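Local coordinates for periplasmic binding protein component of an ABC type zinc uptake transporter (Synechocystis sp., PDB 1PQ4), which probably captures zinc in the periplasm and delivers it to the membrane permease of an ABC-type zinc uptake transporter, at residues Q179-I184 with A279-I284; A201-A204 with N208-Q211. All blocks are in the same frame, centred on the assembly; numbering follows the deposited sequence.

In the fold
Contact 1 joins two helices, 160-185 and 273-288, while contact 2 lies within the beta-alpha-beta unit of strand 192-195, helix 201-206 and strand 210-213. Their centres are about 12 Å apart, on the same side of the chain's centre, and F203 of contact 2 links them: its CZ lies 4.3 Å from V280 CG1 and its CE1 4.3 Å from L181 CD1. The zinc ion, held by H37, H133 and H197, is near contact 2 alone. There the side chain of Q211 comes to about 9 Å from the metal and about 7 Å from the side chain of H197, whereas contact 1 is remote from the site.

Contact 1. Residues Q179-I184 with A279-I284; sequences QELGQI and AVAQKI
I184 and A281 meet where two helices run side by side, the segments 179-184 and 279-284 being nearly parallel, with their axes 9° apart in direction and 9.6 Å apart at closest approach. I184 points at the other helix and meets it chiefly through its branch methyl. With CG1 anti to the carbonyl carbon (chi1 -65°), CG2 is placed anti to the backbone N, and from there it reaches both the side chain and the backbone of A281: I184 CG2 is 3.9 Å from A281 CB and 3.7 Å from A281 O. The longer branch turns to a different neighbour, I184 CD1 lying 4.3 Å from CG of Q282 at the more exposed margin of the contact.

A281 takes part with a single methyl, directed at the helix across from it. That methyl is shared, for L181 also approaches A281, its CD2 standing 3.8 Å from A281 CB. No hydrogen bond crosses between the segments; the contact rests largely on van der Waals packing of methyl groups against A281, its backbone included.

L181 also packs on L277 and K278, and I184 on A285, extending the contact along helix 273-288, while E180 forms a salt bridge with K278. From helix 273-288, V280 and I284 in turn pack against L266 of strand 262-266, and I284 also touches F242 of strand 240-244.

Contact 2. Residues A201-A204 with N208-Q211; sequences AYFA and NLVQ
A204 and L209 are joined by the hydrogen bond that closes a Schellman motif, in which helix 201-206 ends and the chain turns toward strand 210-213, the second strand of a beta-alpha-beta unit. L209 N donates to A204 O over 2.9 Å in a nearly straight bond, with an N-H...O angle of 172°, and the donor sits 24° out of the carbonyl plane. N208, with its positive phi, is the C-prime residue and turns the backbone out of the helix. The same turn lays L209 against A204, whose CB is 3.6 Å from L209 O and 4.1 Å from L209 CB.

L209 CD1 comes obliquely to the F203 ring, 3.9 Å from CE2. The ring reaches this leucine because its CG is anti to the backbone N (chi1 173°). Both residues also touch L185 of helix 160-185, and Y207 packs edge-to-face with F203.

Farther along, Q211 stretches back over the start of the helix, where its amide lies beside A201, and its side chain also touches F193, V195, P198 and W200. Shortening Q211 to an alanine is likely to take the amide from beside A201 and open a gap among these neighbours. The side chain of A201 is itself about 6 Å from that of the zinc ligand H133. Backbone hydrogen bonds from V210 to F193 and to R191, just ahead of that strand, tie strand 210-213 to strand 192-195, and N208 O accepts a hydrogen bond from R191 NH1. The CB methylene of Q211 lies 4.4 Å from A204 CB.

Contact 1. Residues Q179-I184 with A279-I284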
ATOM      1  N   GLN A 179       8.904 -14.628   4.906  1.00 18.02           N
ATOM      2  CA  GLN A 179       9.984 -15.577   4.587  1.00 22.32           C
ATOM      3  C   GLN A 179       9.952 -15.912   3.074  1.00 20.43           C
ATOM      4  O   GLN A 179      10.997 -16.006   2.406  1.00 22.52           O
ATOM      5  CB  GLN A 179       9.784 -16.911   5.374  1.00 25.91           C
ATOM      6  CG  GLN A 179      10.915 -17.268   6.344  1.00 45.79           C
ATOM      7  CD  GLN A 179      11.268 -18.776   6.313  1.00 59.16           C
ATOM      8  OE1 GLN A 179      10.377 -19.642   6.234  1.00 58.48           O
ATOM      9  NE2 GLN A 179      12.571 -19.089   6.383  1.00 61.02           N
ATOM     10  N   GLU A 180       8.748 -16.126   2.560  1.00 17.48           N
ATOM     11  CA  GLU A 180       8.573 -16.481   1.155  1.00 24.59           C
ATOM     12  C   GLU A 180       9.087 -15.353   0.252  1.00 25.27           C
ATOM     13  O   GLU A 180       9.817 -15.601  -0.706  1.00 21.17           O
ATOM     14  CB  GLU A 180       7.091 -16.739   0.904  1.00 28.99           C
ATOM     15  CG  GLU A 180       6.764 -17.546  -0.307  1.00 40.36           C
ATOM     16  CD  GLU A 180       5.279 -17.870  -0.370  1.00 43.44           C
ATOM     17  OE1 GLU A 180       4.678 -18.082   0.710  1.00 45.34           O
ATOM     18  OE2 GLU A 180       4.719 -17.929  -1.488  1.00 47.15           O
ATOM     19  N   LEU A 181       8.719 -14.108   0.548  1.00 17.97           N
ATOM     20  CA  LEU A 181       9.193 -12.983  -0.281  1.00 16.02           C
ATOM     21  C   LEU A 181      10.703 -12.837  -0.180  1.00 18.85           C
ATOM     22  O   LEU A 181      11.377 -12.565  -1.175  1.00 18.84           O
ATOM     23  CB  LEU A 181       8.509 -11.665   0.138  1.00 16.29           C
ATOM     24  CG  LEU A 181       6.982 -11.673  -0.002  1.00 22.51           C
ATOM     25  CD1 LEU A 181       6.403 -10.293   0.432  1.00 20.92           C
ATOM     26  CD2 LEU A 181       6.592 -11.965  -1.440  1.00 26.60           C
ATOM     27  N   GLY A 182      11.245 -13.042   1.020  1.00 22.65           N
ATOM     28  CA  GLY A 182      12.684 -12.945   1.201  1.00 18.79           C
ATOM     29  C   GLY A 182      13.421 -14.015   0.392  1.00 21.94           C
ATOM     30  O   GLY A 182      14.504 -13.759  -0.142  1.00 20.82           O
ATOM     31  N   GLN A 183      12.842 -15.213   0.283  1.00 23.67           N
ATOM     32  CA  GLN A 183      13.479 -16.286  -0.478  1.00 27.46           C
ATOM     33  C   GLN A 183      13.511 -15.923  -1.983  1.00 25.51           C
ATOM     34  O   GLN A 183      14.496 -16.143  -2.680  1.00 24.35           O
ATOM     35  CB  GLN A 183      12.729 -17.604  -0.281  1.00 30.34           C
ATOM     36  CG  GLN A 183      12.912 -18.168   1.123  1.00 48.73           C
ATOM     37  CD  GLN A 183      12.293 -19.541   1.317  1.00 54.80           C
ATOM     38  OE1 GLN A 183      11.099 -19.748   1.061  1.00 54.81           O
ATOM     39  NE2 GLN A 183      13.105 -20.492   1.788  1.00 60.79           N
ATOM     40  N   ILE A 184      12.418 -15.376  -2.469  1.00 21.67           N
ATOM     41  CA  ILE A 184      12.340 -14.935  -3.860  1.00 21.78           C
ATOM     42  C   ILE A 184      13.356 -13.832  -4.154  1.00 21.50           C
ATOM     43  O   ILE A 184      14.035 -13.877  -5.172  1.00 22.57           O
ATOM     44  CB  ILE A 184      10.906 -14.404  -4.176  1.00 20.64           C
ATOM     45  CG1 ILE A 184       9.922 -15.564  -4.070  1.00 24.32           C
ATOM     46  CG2 ILE A 184      10.854 -13.695  -5.556  1.00 20.42           C
ATOM     47  CD1 ILE A 184       8.460 -15.147  -3.966  1.00 28.05           C
ATOM     48  N   ALA A 279       3.316 -11.812  -6.443  1.00 19.36           N
ATOM     49  CA  ALA A 279       3.486 -11.551  -7.884  1.00 17.33           C
ATOM     50  C   ALA A 279       4.478 -10.411  -8.080  1.00 20.45           C
ATOM     51  O   ALA A 279       5.308 -10.443  -9.007  1.00 20.44           O
ATOM     52  CB  ALA A 279       2.128 -11.202  -8.539  1.00 17.28           C
ATOM     53  N   VAL A 280       4.403  -9.382  -7.216  1.00 17.23           N
ATOM     54  CA  VAL A 280       5.324  -8.250  -7.324  1.00 13.33           C
ATOM     55  C   VAL A 280       6.764  -8.681  -7.170  1.00 15.02           C
ATOM     56  O   VAL A 280       7.663  -8.288  -7.960  1.00 17.15           O
ATOM     57  CB  VAL A 280       5.007  -7.112  -6.269  1.00 15.70           C
ATOM     58  CG1 VAL A 280       6.127  -6.068  -6.252  1.00 14.59           C
ATOM     59  CG2 VAL A 280       3.687  -6.417  -6.679  1.00 17.90           C
ATOM     60  N   ALA A 281       6.992  -9.511  -6.168  1.00 14.91           N
ATOM     61  CA  ALA A 281       8.340  -9.990  -5.904  1.00 18.66           C
ATOM     62  C   ALA A 281       8.856 -10.830  -7.112  1.00 13.48           C
ATOM     63  O   ALA A 281      10.005 -10.694  -7.544  1.00 18.34           O
ATOM     64  CB  ALA A 281       8.335 -10.853  -4.606  1.00 14.06           C
ATOM     65  N   GLN A 282       7.999 -11.703  -7.626  1.00 15.28           N
ATOM     66  CA  GLN A 282       8.387 -12.520  -8.788  1.00 19.30           C
ATOM     67  C   GLN A 282       8.675 -11.636 -10.004  1.00 17.89           C
ATOM     68  O   GLN A 282       9.611 -11.917 -10.793  1.00 16.59           O
ATOM     69  CB  GLN A 282       7.273 -13.510  -9.110  1.00 21.13           C
ATOM     70  CG  GLN A 282       7.159 -14.520  -7.999  1.00 37.09           C
ATOM     71  CD  GLN A 282       5.949 -15.407  -8.154  1.00 45.57           C
ATOM     72  OE1 GLN A 282       4.899 -14.968  -8.656  1.00 47.71           O
ATOM     73  NE2 GLN A 282       6.072 -16.657  -7.699  1.00 46.62           N
ATOM     74  N   LYS A 283       7.865 -10.582 -10.182  1.00 14.34           N
ATOM     75  CA  LYS A 283       8.141  -9.660 -11.298  1.00 17.61           C
ATOM     76  C   LYS A 283       9.472  -8.990 -11.167  1.00 19.33           C
ATOM     77  O   LYS A 283      10.223  -8.811 -12.144  1.00 18.91           O
ATOM     78  CB  LYS A 283       7.062  -8.580 -11.403  1.00 18.82           C
ATOM     79  CG  LYS A 283       5.876  -9.075 -12.216  1.00 20.75           C
ATOM     80  CD  LYS A 283       4.732  -8.099 -12.296  1.00 25.62           C
ATOM     81  CE  LYS A 283       3.614  -8.759 -13.149  1.00 33.08           C
ATOM     82  NZ  LYS A 283       2.337  -8.019 -12.983  1.00 44.07           N
ATOM     83  N   ILE A 284       9.802  -8.600  -9.946  1.00 19.29           N
ATOM     84  CA  ILE A 284      11.074  -7.940  -9.749  1.00 16.20           C
ATOM     85  C   ILE A 284      12.203  -8.933  -9.946  1.00 18.08           C
ATOM     86  O   ILE A 284      13.226  -8.609 -10.551  1.00 14.83           O
ATOM     87  CB  ILE A 284      11.159  -7.304  -8.340  1.00 15.65           C
ATOM     88  CG1 ILE A 284      10.284  -6.040  -8.315  1.00 17.75           C
ATOM     89  CG2 ILE A 284      12.609  -6.939  -8.002  1.00 16.97           C
ATOM     90  CD1 ILE A 284       8.845  -6.098  -8.823  1.00 28.05           C
TER

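Contact 2. Residues A201-A204 with N208-Q211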
ATOM      1  N   ALA A 201       8.823   2.048  -1.021  1.00 14.37           N
ATOM      2  CA  ALA A 201      10.014   2.268  -0.179  1.00 14.35           C
ATOM      3  C   ALA A 201      10.084   1.305   1.029  1.00  8.25           C
ATOM      4  O   ALA A 201      11.144   0.843   1.398  1.00 13.73           O
ATOM      5  CB  ALA A 201      10.038   3.746   0.314  1.00 12.83           C
ATOM      6  N   TYR A 202       8.953   1.007   1.668  1.00 10.80           N
ATOM      7  CA  TYR A 202       9.011   0.116   2.829  1.00 14.02           C
ATOM      8  C   TYR A 202       9.293  -1.307   2.387  1.00 17.79           C
ATOM      9  O   TYR A 202      10.088  -2.028   2.977  1.00 13.42           O
ATOM     10  CB  TYR A 202       7.688   0.196   3.600  1.00 14.13           C
ATOM     11  CG  TYR A 202       7.543   1.578   4.240  1.00 16.35           C
ATOM     12  CD1 TYR A 202       8.171   1.860   5.490  1.00 17.32           C
ATOM     13  CD2 TYR A 202       6.794   2.572   3.631  1.00 13.42           C
ATOM     14  CE1 TYR A 202       8.042   3.087   6.102  1.00 13.22           C
ATOM     15  CE2 TYR A 202       6.627   3.844   4.255  1.00 15.03           C
ATOM     16  CZ  TYR A 202       7.262   4.081   5.501  1.00 19.10           C
ATOM     17  OH  TYR A 202       7.033   5.279   6.175  1.00 17.00           O
ATOM     18  N   PHE A 203       8.617  -1.700   1.312  1.00 16.18           N
ATOM     19  CA  PHE A 203       8.798  -3.048   0.752  1.00 13.49           C
ATOM     20  C   PHE A 203      10.265  -3.177   0.393  1.00  7.23           C
ATOM     21  O   PHE A 203      10.936  -4.164   0.707  1.00 13.76           O
ATOM     22  CB  PHE A 203       7.877  -3.170  -0.510  1.00 11.71           C
ATOM     23  CG  PHE A 203       8.080  -4.433  -1.285  1.00 15.71           C
ATOM     24  CD1 PHE A 203       7.411  -5.587  -0.929  1.00 17.87           C
ATOM     25  CD2 PHE A 203       8.940  -4.452  -2.382  1.00 22.17           C
ATOM     26  CE1 PHE A 203       7.596  -6.785  -1.672  1.00 24.78           C
ATOM     27  CE2 PHE A 203       9.125  -5.626  -3.124  1.00 19.40           C
ATOM     28  CZ  PHE A 203       8.453  -6.786  -2.759  1.00 17.67           C
ATOM     29  N   ALA A 204      10.803  -2.141  -0.222  1.00 10.58           N
ATOM     30  CA  ALA A 204      12.198  -2.192  -0.649  1.00  9.47           C
ATOM     31  C   ALA A 204      13.178  -2.283   0.558  1.00 16.23           C
ATOM     32  O   ALA A 204      14.194  -3.021   0.521  1.00 16.20           O
ATOM     33  CB  ALA A 204      12.513  -0.946  -1.477  1.00 14.70           C
ATOM     34  N   ASN A 208      15.828  -5.269   1.055  1.00 15.89           N
ATOM     35  CA  ASN A 208      17.095  -4.759   0.547  1.00 16.03           C
ATOM     36  C   ASN A 208      17.134  -4.526  -0.960  1.00 21.60           C
ATOM     37  O   ASN A 208      18.035  -4.992  -1.655  1.00 21.68           O
ATOM     38  CB  ASN A 208      18.212  -5.711   0.938  1.00 25.87           C
ATOM     39  CG  ASN A 208      18.275  -5.919   2.449  1.00 39.61           C
ATOM     40  OD1 ASN A 208      18.232  -7.057   2.937  1.00 47.65           O
ATOM     41  ND2 ASN A 208      18.362  -4.815   3.197  1.00 37.32           N
ATOM     42  N   LEU A 209      16.135  -3.808  -1.449  1.00 19.21           N
ATOM     43  CA  LEU A 209      16.045  -3.455  -2.859  1.00 21.51           C
ATOM     44  C   LEU A 209      16.201  -1.956  -2.865  1.00 22.51           C
ATOM     45  O   LEU A 209      16.116  -1.306  -1.812  1.00 19.10           O
ATOM     46  CB  LEU A 209      14.671  -3.823  -3.419  1.00 17.71           C
ATOM     47  CG  LEU A 209      14.318  -5.318  -3.336  1.00 20.44           C
ATOM     48  CD1 LEU A 209      12.928  -5.557  -3.906  1.00 22.77           C
ATOM     49  CD2 LEU A 209      15.334  -6.140  -4.116  1.00 25.61           C
ATOM     50  N   VAL A 210      16.445  -1.408  -4.052  1.00 21.25           N
ATOM     51  CA  VAL A 210      16.593   0.020  -4.224  1.00 21.74           C
ATOM     52  C   VAL A 210      15.530   0.416  -5.222  1.00 20.71           C
ATOM     53  O   VAL A 210      15.548  -0.021  -6.362  1.00 18.38           O
ATOM     54  CB  VAL A 210      17.986   0.380  -4.777  1.00 27.42           C
ATOM     55  CG1 VAL A 210      18.031   1.852  -5.128  1.00 26.04           C
ATOM     56  CG2 VAL A 210      19.076   0.070  -3.700  1.00 28.35           C
ATOM     57  N   GLN A 211      14.589   1.230  -4.789  1.00 15.30           N
ATOM     58  CA  GLN A 211      13.520   1.642  -5.679  1.00 15.83           C
ATOM     59  C   GLN A 211      13.984   2.911  -6.358  1.00 21.91           C
ATOM     60  O   GLN A 211      14.407   3.823  -5.680  1.00 19.90           O
ATOM     61  CB  GLN A 211      12.273   1.926  -4.835  1.00 18.58           C
ATOM     62  CG  GLN A 211      11.266   2.799  -5.489  1.00 23.56           C
ATOM     63  CD  GLN A 211      10.118   3.195  -4.548  1.00 22.76           C
ATOM     64  OE1 GLN A 211      10.308   3.914  -3.542  1.00 24.98           O
ATOM     65  NE2 GLN A 211       8.942   2.742  -4.876  1.00 12.00           N
TER